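Local coordinates for protein putative mandelate racemase (Bordetella bronchiseptica, PDB 3OZY) that is of unknown function but, as an enolase superfamily member that binds magnesium, probably removes a proton alpha to a carboxylate in an acid-sugar-like substrate, at residues L13-P18 / W367-A372; A213-L218 / R242-P247; C223-E228 / I271-A276. All blocks are in the same frame, centred on the assembly; numbering follows the deposited sequence.

In the fold
Three contacts in one enolase-superfamily chain illustrate how chemistry follows position. Interaction 1, about 32 Å from interaction 3 between centres and on the opposite side of the chain's centre, is buried apolar packing that lays a helix late in the chain on the first strand of the N-terminal sheet. Interactions 2 and 3 both belong to the beta-alpha barrel, with centres about 12 Å apart. Interaction 2 joins a helix to a loop at the partly exposed periphery through a few van der Waals contacts; interaction 3 lies inside the barrel and is largely polar, built round a magnesium ligand. The two are tied by the Arg242-Asp272 salt bridge and by Leu218 packing on Phe226.

Interaction 1: L13-P18 / W367-A372; sequences LSTPIP and WDFVAA
Leu13 and Thr15 meet Val370 and Phe369 in a small, buried apolar contact that lays helix 367-372, late in the chain, against strand 5-16, an edge strand of the three-stranded antiparallel sheet in the N-terminal domain. The backbones come closest at Leu13 and Val370, whose CA atoms are 7.1 Å apart. Leu13 reaches over with a single branch: its CD2 lies 3.9 Å from Val370 CG1 and 3.5 Å from Val370 O, so the methyl rests on both the side chain and the backbone of the helix. Two residues along the strand, Thr15 presents its methyl, CG2, at 3.8 Å from Phe369 CZ, the far end of the ring. Phe369 gets there because its CG stands anti to the backbone N (chi1 173°), which swings the ring toward the strand. Thr15 OG1 takes no part in this packing and is hydrogen-bonded to Arg33 O on the neighbouring strand. Around the contact, Leu37 of strand 32-42 touches Val370, and the ring of His373 stacks on that of Phe369. Across the contact the side chains meet by shape and burial alone, while a directional bond at this junction is a backbone one, between Ser14 and His373.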
# COMPACT_ATOMS: atom_id res chain seq x y z
N LEU A 13 -5.70 8.93 -19.60
CA LEU A 13 -6.03 10.25 -20.12
C LEU A 13 -5.20 11.34 -19.45
O LEU A 13 -4.92 11.28 -18.25
CB LEU A 13 -7.51 10.55 -19.90
CG LEU A 13 -8.52 9.55 -20.45
CD1 LEU A 13 -9.94 10.03 -20.16
CD2 LEU A 13 -8.32 9.36 -21.94
N SER A 14 -4.82 12.36 -20.23
CA SER A 14 -4.11 13.50 -19.68
C SER A 14 -4.69 14.79 -20.24
O SER A 14 -5.03 14.87 -21.43
CB SER A 14 -2.61 13.41 -19.97
OG SER A 14 -1.90 14.40 -19.24
N THR A 15 -4.84 15.79 -19.37
CA THR A 15 -5.30 17.12 -19.79
C THR A 15 -4.35 18.17 -19.25
O THR A 15 -3.84 18.05 -18.13
CB THR A 15 -6.74 17.41 -19.31
OG1 THR A 15 -6.79 17.44 -17.88
CG2 THR A 15 -7.71 16.34 -19.82
N PRO A 16 -4.09 19.23 -20.04
CA PRO A 16 -3.07 20.20 -19.64
C PRO A 16 -3.57 21.23 -18.64
O PRO A 16 -4.78 21.38 -18.44
CB PRO A 16 -2.69 20.87 -20.97
CG PRO A 16 -3.93 20.75 -21.80
CD PRO A 16 -4.59 19.45 -21.41
N ILE A 17 -2.64 21.93 -18.02
CA ILE A 17 -2.94 23.02 -17.10
C ILE A 17 -2.11 24.22 -17.53
O ILE A 17 -0.89 24.10 -17.64
CB ILE A 17 -2.57 22.68 -15.63
CG1 ILE A 17 -3.22 21.37 -15.16
CG2 ILE A 17 -2.96 23.84 -14.71
CD1 ILE A 17 -2.71 20.90 -13.77
N PRO A 18 -2.74 25.38 -17.79
CA PRO A 18 -1.93 26.56 -18.11
C PRO A 18 -0.92 26.80 -16.99
O PRO A 18 -1.27 26.65 -15.82
CB PRO A 18 -2.96 27.68 -18.18
CG PRO A 18 -4.22 26.99 -18.60
CD PRO A 18 -4.19 25.66 -17.87
N TRP A 367 -17.11 10.46 -25.47
CA TRP A 367 -16.07 9.55 -25.95
C TRP A 367 -15.15 10.20 -26.99
O TRP A 367 -14.02 9.75 -27.18
CB TRP A 367 -16.69 8.24 -26.46
CG TRP A 367 -17.26 7.42 -25.33
CD1 TRP A 367 -18.57 7.33 -24.96
CD2 TRP A 367 -16.53 6.58 -24.42
NE1 TRP A 367 -18.71 6.49 -23.89
CE2 TRP A 367 -17.47 6.02 -23.53
CE3 TRP A 367 -15.18 6.26 -24.27
CZ2 TRP A 367 -17.10 5.14 -22.51
CZ3 TRP A 367 -14.81 5.39 -23.26
CH2 TRP A 367 -15.77 4.84 -22.40
N ASP A 368 -15.61 11.27 -27.62
CA ASP A 368 -14.73 12.03 -28.51
C ASP A 368 -13.66 12.74 -27.68
O ASP A 368 -12.49 12.76 -28.04
CB ASP A 368 -15.53 13.04 -29.34
CG ASP A 368 -16.47 12.36 -30.32
OD1 ASP A 368 -16.17 11.24 -30.78
OD2 ASP A 368 -17.52 12.95 -30.64
N PHE A 369 -14.07 13.32 -26.55
CA PHE A 369 -13.10 13.92 -25.64
C PHE A 369 -12.09 12.87 -25.17
O PHE A 369 -10.89 13.11 -25.18
CB PHE A 369 -13.81 14.58 -24.45
CG PHE A 369 -12.88 15.07 -23.39
CD1 PHE A 369 -12.37 16.36 -23.43
CD2 PHE A 369 -12.48 14.23 -22.35
CE1 PHE A 369 -11.50 16.81 -22.45
CE2 PHE A 369 -11.60 14.68 -21.38
CZ PHE A 369 -11.12 15.96 -21.43
N VAL A 370 -12.58 11.70 -24.77
CA VAL A 370 -11.70 10.61 -24.34
C VAL A 370 -10.67 10.28 -25.41
O VAL A 370 -9.47 10.24 -25.15
CB VAL A 370 -12.51 9.35 -23.97
CG1 VAL A 370 -11.59 8.16 -23.71
CG2 VAL A 370 -13.40 9.63 -22.76
N ALA A 371 -11.14 10.08 -26.64
CA ALA A 371 -10.25 9.71 -27.73
C ALA A 371 -9.19 10.78 -28.00
O ALA A 371 -8.07 10.46 -28.39
CB ALA A 371 -11.05 9.43 -28.99
N ALA A 372 -9.54 12.04 -27.77
CA ALA A 372 -8.63 13.16 -28.06
C ALA A 372 -7.64 13.47 -26.93
O ALA A 372 -6.79 14.34 -27.09
CB ALA A 372 -9.42 14.41 -28.42

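Interaction 2: A213-L218 / R242-P247; sequences AMLRIL and RAQGTP
Leu215, on helix 208-220, is the one residue of its segment that meets the loop 242-247, and the loop receives it at two places. The loop leaves helix 235-242 through a type I turn from Arg242 to Gly245, closed by a 3.1 Å bond from Gly245 N to Arg242 O. Gln244 then offers the aliphatic base of its side chain, with CB and CG each 4.1 Å from Leu215 CD2. The chain bends at chi2 (-49°), and the amide NE2 turns back to bond Ile240 O in the preceding helix. Gly245, with positive phi, redirects the backbone out of helical conformation. Next, Thr246 and Leu215 reach toward each other tip to tip, bringing Thr246 OG1 to 3.8 Å from Leu215 CD1. That hydroxyl is engaged with Val248 N, two residues on in the same loop. Leu215 spans both sites because its CG lies anti to the backbone N (chi1 178°), which carries the two methyls outward to the loop. Gln244 NE2 and Thr246 OG1 are thus each engaged by a backbone atom close by in sequence, and what the two residues present to Leu215 at this partly exposed helix-loop junction of the barrel is van der Waals surface.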
# COMPACT_ATOMS: atom_id res chain seq x y z
N ALA A 213 0.53 23.92 17.45
CA ALA A 213 0.55 25.38 17.38
C ALA A 213 -0.49 25.85 16.36
O ALA A 213 -1.23 26.81 16.61
CB ALA A 213 1.93 25.87 17.00
N MET A 214 -0.55 25.18 15.22
CA MET A 214 -1.52 25.61 14.22
C MET A 214 -2.95 25.38 14.69
O MET A 214 -3.82 26.23 14.47
CB MET A 214 -1.27 24.92 12.88
CG MET A 214 -2.19 25.45 11.81
SD MET A 214 -1.80 24.86 10.16
CE MET A 214 -0.28 25.74 9.81
N LEU A 215 -3.21 24.25 15.35
CA LEU A 215 -4.56 23.95 15.85
C LEU A 215 -5.10 25.10 16.71
O LEU A 215 -6.30 25.44 16.64
CB LEU A 215 -4.57 22.63 16.62
CG LEU A 215 -5.90 22.21 17.23
CD1 LEU A 215 -7.00 22.06 16.17
CD2 LEU A 215 -5.72 20.91 18.01
N ARG A 216 -4.25 25.73 17.50
CA ARG A 216 -4.68 26.88 18.31
C ARG A 216 -5.23 28.00 17.43
O ARG A 216 -6.24 28.62 17.75
CB ARG A 216 -3.52 27.41 19.16
CG ARG A 216 -3.15 26.49 20.31
CD ARG A 216 -1.83 26.91 20.92
NE ARG A 216 -1.54 26.15 22.13
CZ ARG A 216 -0.44 26.32 22.86
NH1 ARG A 216 0.49 27.20 22.50
NH2 ARG A 216 -0.26 25.60 23.96
N ILE A 217 -4.53 28.26 16.32
CA ILE A 217 -4.94 29.25 15.33
C ILE A 217 -6.27 28.86 14.71
O ILE A 217 -7.19 29.67 14.60
CB ILE A 217 -3.89 29.38 14.20
CG1 ILE A 217 -2.53 29.79 14.77
CG2 ILE A 217 -4.37 30.36 13.13
CD1 ILE A 217 -2.54 31.13 15.47
N LEU A 218 -6.37 27.60 14.30
CA LEU A 218 -7.58 27.10 13.64
C LEU A 218 -8.78 27.25 14.57
O LEU A 218 -9.89 27.57 14.14
CB LEU A 218 -7.44 25.64 13.20
CG LEU A 218 -6.18 25.29 12.41
CD1 LEU A 218 -6.31 23.86 11.90
CD2 LEU A 218 -5.90 26.25 11.27
N ARG A 242 -6.65 15.56 18.60
CA ARG A 242 -8.04 15.43 18.98
C ARG A 242 -8.24 15.58 20.49
O ARG A 242 -9.25 16.14 20.94
CB ARG A 242 -8.56 14.09 18.46
CG ARG A 242 -10.02 13.92 18.60
CD ARG A 242 -10.48 12.77 17.74
NE ARG A 242 -11.88 12.54 18.05
CZ ARG A 242 -12.30 11.75 19.03
NH1 ARG A 242 -11.43 11.07 19.76
NH2 ARG A 242 -13.60 11.61 19.25
N ALA A 243 -7.27 15.10 21.27
CA ALA A 243 -7.34 15.17 22.73
C ALA A 243 -7.32 16.60 23.26
O ALA A 243 -7.57 16.83 24.44
CB ALA A 243 -6.20 14.36 23.34
N GLN A 244 -7.01 17.58 22.40
CA GLN A 244 -7.04 18.96 22.86
C GLN A 244 -8.46 19.46 23.08
O GLN A 244 -8.67 20.50 23.70
CB GLN A 244 -6.27 19.88 21.90
CG GLN A 244 -4.82 19.45 21.68
CD GLN A 244 -4.08 19.17 22.99
OE1 GLN A 244 -3.97 20.04 23.85
NE2 GLN A 244 -3.56 17.95 23.13
N GLY A 245 -9.44 18.71 22.58
CA GLY A 245 -10.84 19.00 22.85
C GLY A 245 -11.36 20.28 22.22
O GLY A 245 -12.27 20.91 22.75
N THR A 246 -10.81 20.67 21.08
CA THR A 246 -11.30 21.87 20.41
C THR A 246 -12.50 21.54 19.53
O THR A 246 -12.76 20.38 19.25
CB THR A 246 -10.23 22.52 19.50
OG1 THR A 246 -10.10 21.76 18.29
CG2 THR A 246 -8.87 22.65 20.21
N PRO A 247 -13.24 22.57 19.10
CA PRO A 247 -14.33 22.32 18.15
C PRO A 247 -13.85 22.08 16.72
O PRO A 247 -14.69 21.89 15.84
CB PRO A 247 -15.15 23.62 18.22
CG PRO A 247 -14.77 24.24 19.55
CD PRO A 247 -13.32 23.91 19.71

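Interaction 3: C223-E228 / I271-A276; sequences CYWFEE and IDVLQA. With MG (magnesium ion), chain C.
Strands 225-227 and 273-274 approach most closely at Trp225 and Val273, with CA atoms 8.1 Å apart, too far for direct pairing, so side chains carry the contact. Gln275 NE2 donates to Glu227 OE1 at 3.1 Å in a nearly straight bond (168°), which meets the oxygen from above the carboxylate plane, although the donor's own amide is almost coplanar with its acceptor. The same nitrogen sits 3.1 Å above the plane of the Trp225 ring, near its rim, and 3.2 Å from CZ2, with ring and amide planes 82° apart. Trp225 NE1 adds a weak bond to Glu227 OE1, and Lys171 makes a salt bridge to that oxygen, so several donors converge on it and probably help to hold the carboxylate's rotation. The other oxygen, Glu227 OE2, binds magnesium at 2.2 Å, with Asp201 and Glu254 completing the protein ligands. The extended Glu227 chain, its CG anti to the backbone N (chi1 169°), reaches the metal. One of the metal's waters donates to Glu228 OE1 at 2.7 Å. Two residues before Gln275, Val273 CG1 packs on Trp225 CZ3 at 3.9 Å. Between the two strands runs strand 249-252, parallel to both, while helix 258-267 backs Leu274 and Ile271 on the outer side of the barrel.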
# COMPACT_ATOMS: atom_id res chain seq x y z
N CYS A 223 -12.28 27.24 12.51
CA CYS A 223 -12.22 26.35 11.35
C CYS A 223 -13.02 25.06 11.54
O CYS A 223 -13.07 24.50 12.64
CB CYS A 223 -10.77 26.02 11.00
SG CYS A 223 -9.85 27.45 10.41
N TYR A 224 -13.61 24.58 10.46
CA TYR A 224 -14.44 23.38 10.50
C TYR A 224 -13.62 22.10 10.73
O TYR A 224 -13.99 21.25 11.55
CB TYR A 224 -15.24 23.28 9.19
CG TYR A 224 -16.31 22.22 9.20
CD1 TYR A 224 -17.57 22.47 9.75
CD2 TYR A 224 -16.08 20.96 8.65
CE1 TYR A 224 -18.55 21.50 9.76
CE2 TYR A 224 -17.06 19.98 8.66
CZ TYR A 224 -18.29 20.25 9.21
OH TYR A 224 -19.26 19.27 9.22
N TRP A 225 -12.53 21.95 9.99
CA TRP A 225 -11.65 20.80 10.16
C TRP A 225 -10.21 21.10 9.79
O TRP A 225 -9.94 22.11 9.13
CB TRP A 225 -12.18 19.55 9.44
CG TRP A 225 -12.04 19.41 7.93
CD1 TRP A 225 -10.96 19.73 7.13
CD2 TRP A 225 -12.99 18.77 7.07
NE1 TRP A 225 -11.22 19.36 5.81
CE2 TRP A 225 -12.46 18.77 5.76
CE3 TRP A 225 -14.26 18.22 7.30
CZ2 TRP A 225 -13.17 18.23 4.68
CZ3 TRP A 225 -14.95 17.68 6.22
CH2 TRP A 225 -14.41 17.69 4.93
N PHE A 226 -9.33 20.23 10.27
CA PHE A 226 -7.88 20.25 10.05
C PHE A 226 -7.58 18.91 9.38
O PHE A 226 -7.59 17.86 10.04
CB PHE A 226 -7.20 20.32 11.43
CG PHE A 226 -5.72 20.65 11.42
CD1 PHE A 226 -5.04 20.97 10.26
CD2 PHE A 226 -5.03 20.69 12.62
CE1 PHE A 226 -3.69 21.32 10.30
CE2 PHE A 226 -3.70 21.02 12.68
CZ PHE A 226 -3.02 21.33 11.52
N GLU A 227 -7.34 18.95 8.07
CA GLU A 227 -7.20 17.75 7.25
C GLU A 227 -5.73 17.40 7.02
O GLU A 227 -4.90 18.29 6.80
CB GLU A 227 -7.92 17.98 5.92
CG GLU A 227 -7.65 16.95 4.85
CD GLU A 227 -8.55 17.11 3.66
OE1 GLU A 227 -9.51 17.91 3.73
OE2 GLU A 227 -8.31 16.43 2.64
N GLU A 228 -5.42 16.10 7.06
CA GLU A 228 -4.04 15.60 6.97
C GLU A 228 -3.06 16.51 7.71
O GLU A 228 -2.07 16.97 7.15
CB GLU A 228 -3.61 15.37 5.52
CG GLU A 228 -4.31 14.17 4.86
CD GLU A 228 -3.55 13.67 3.65
OE1 GLU A 228 -2.92 14.51 2.95
OE2 GLU A 228 -3.55 12.45 3.40
N ILE A 271 -9.55 10.25 15.30
CA ILE A 271 -10.17 10.84 14.11
C ILE A 271 -11.58 11.34 14.36
O ILE A 271 -12.36 10.68 15.06
CB ILE A 271 -10.15 9.82 12.93
CG1 ILE A 271 -10.42 10.49 11.57
CG2 ILE A 271 -11.09 8.63 13.20
CD1 ILE A 271 -10.12 9.54 10.40
N ASP A 272 -11.92 12.50 13.80
CA ASP A 272 -13.28 13.05 13.85
C ASP A 272 -14.02 12.85 12.54
O ASP A 272 -15.22 12.57 12.52
CB ASP A 272 -13.25 14.54 14.19
CG ASP A 272 -12.77 14.81 15.59
OD1 ASP A 272 -13.36 14.28 16.55
OD2 ASP A 272 -11.78 15.56 15.70
N VAL A 273 -13.30 13.04 11.43
CA VAL A 273 -13.88 12.98 10.10
C VAL A 273 -13.08 12.00 9.25
O VAL A 273 -11.89 12.23 8.98
CB VAL A 273 -13.90 14.37 9.42
CG1 VAL A 273 -14.33 14.26 7.97
CG2 VAL A 273 -14.79 15.34 10.19
N LEU A 274 -13.73 10.91 8.86
CA LEU A 274 -13.13 9.92 7.98
C LEU A 274 -13.33 10.40 6.55
O LEU A 274 -14.45 10.70 6.15
CB LEU A 274 -13.79 8.56 8.17
CG LEU A 274 -13.55 7.80 9.48
CD1 LEU A 274 -14.22 8.50 10.67
CD2 LEU A 274 -14.09 6.39 9.31
N GLN A 275 -12.25 10.44 5.77
CA GLN A 275 -12.34 11.00 4.42
C GLN A 275 -12.11 9.97 3.31
O GLN A 275 -11.75 10.32 2.19
CB GLN A 275 -11.40 12.19 4.28
CG GLN A 275 -11.69 13.31 5.26
CD GLN A 275 -10.79 14.49 5.03
OE1 GLN A 275 -9.58 14.39 5.21
NE2 GLN A 275 -11.38 15.61 4.63
N ALA A 276 -12.37 8.71 3.63
CA ALA A 276 -12.28 7.64 2.64
C ALA A 276 -13.02 8.01 1.35
O ALA A 276 -14.20 8.35 1.38
CB ALA A 276 -12.85 6.35 3.20
MG MG C . -6.68 16.62 1.11
O HOH W 1 -4.78 16.29 2.21
O HOH W 2 -5.11 16.73 -0.66
O HOH W 3 -8.24 17.24 -0.56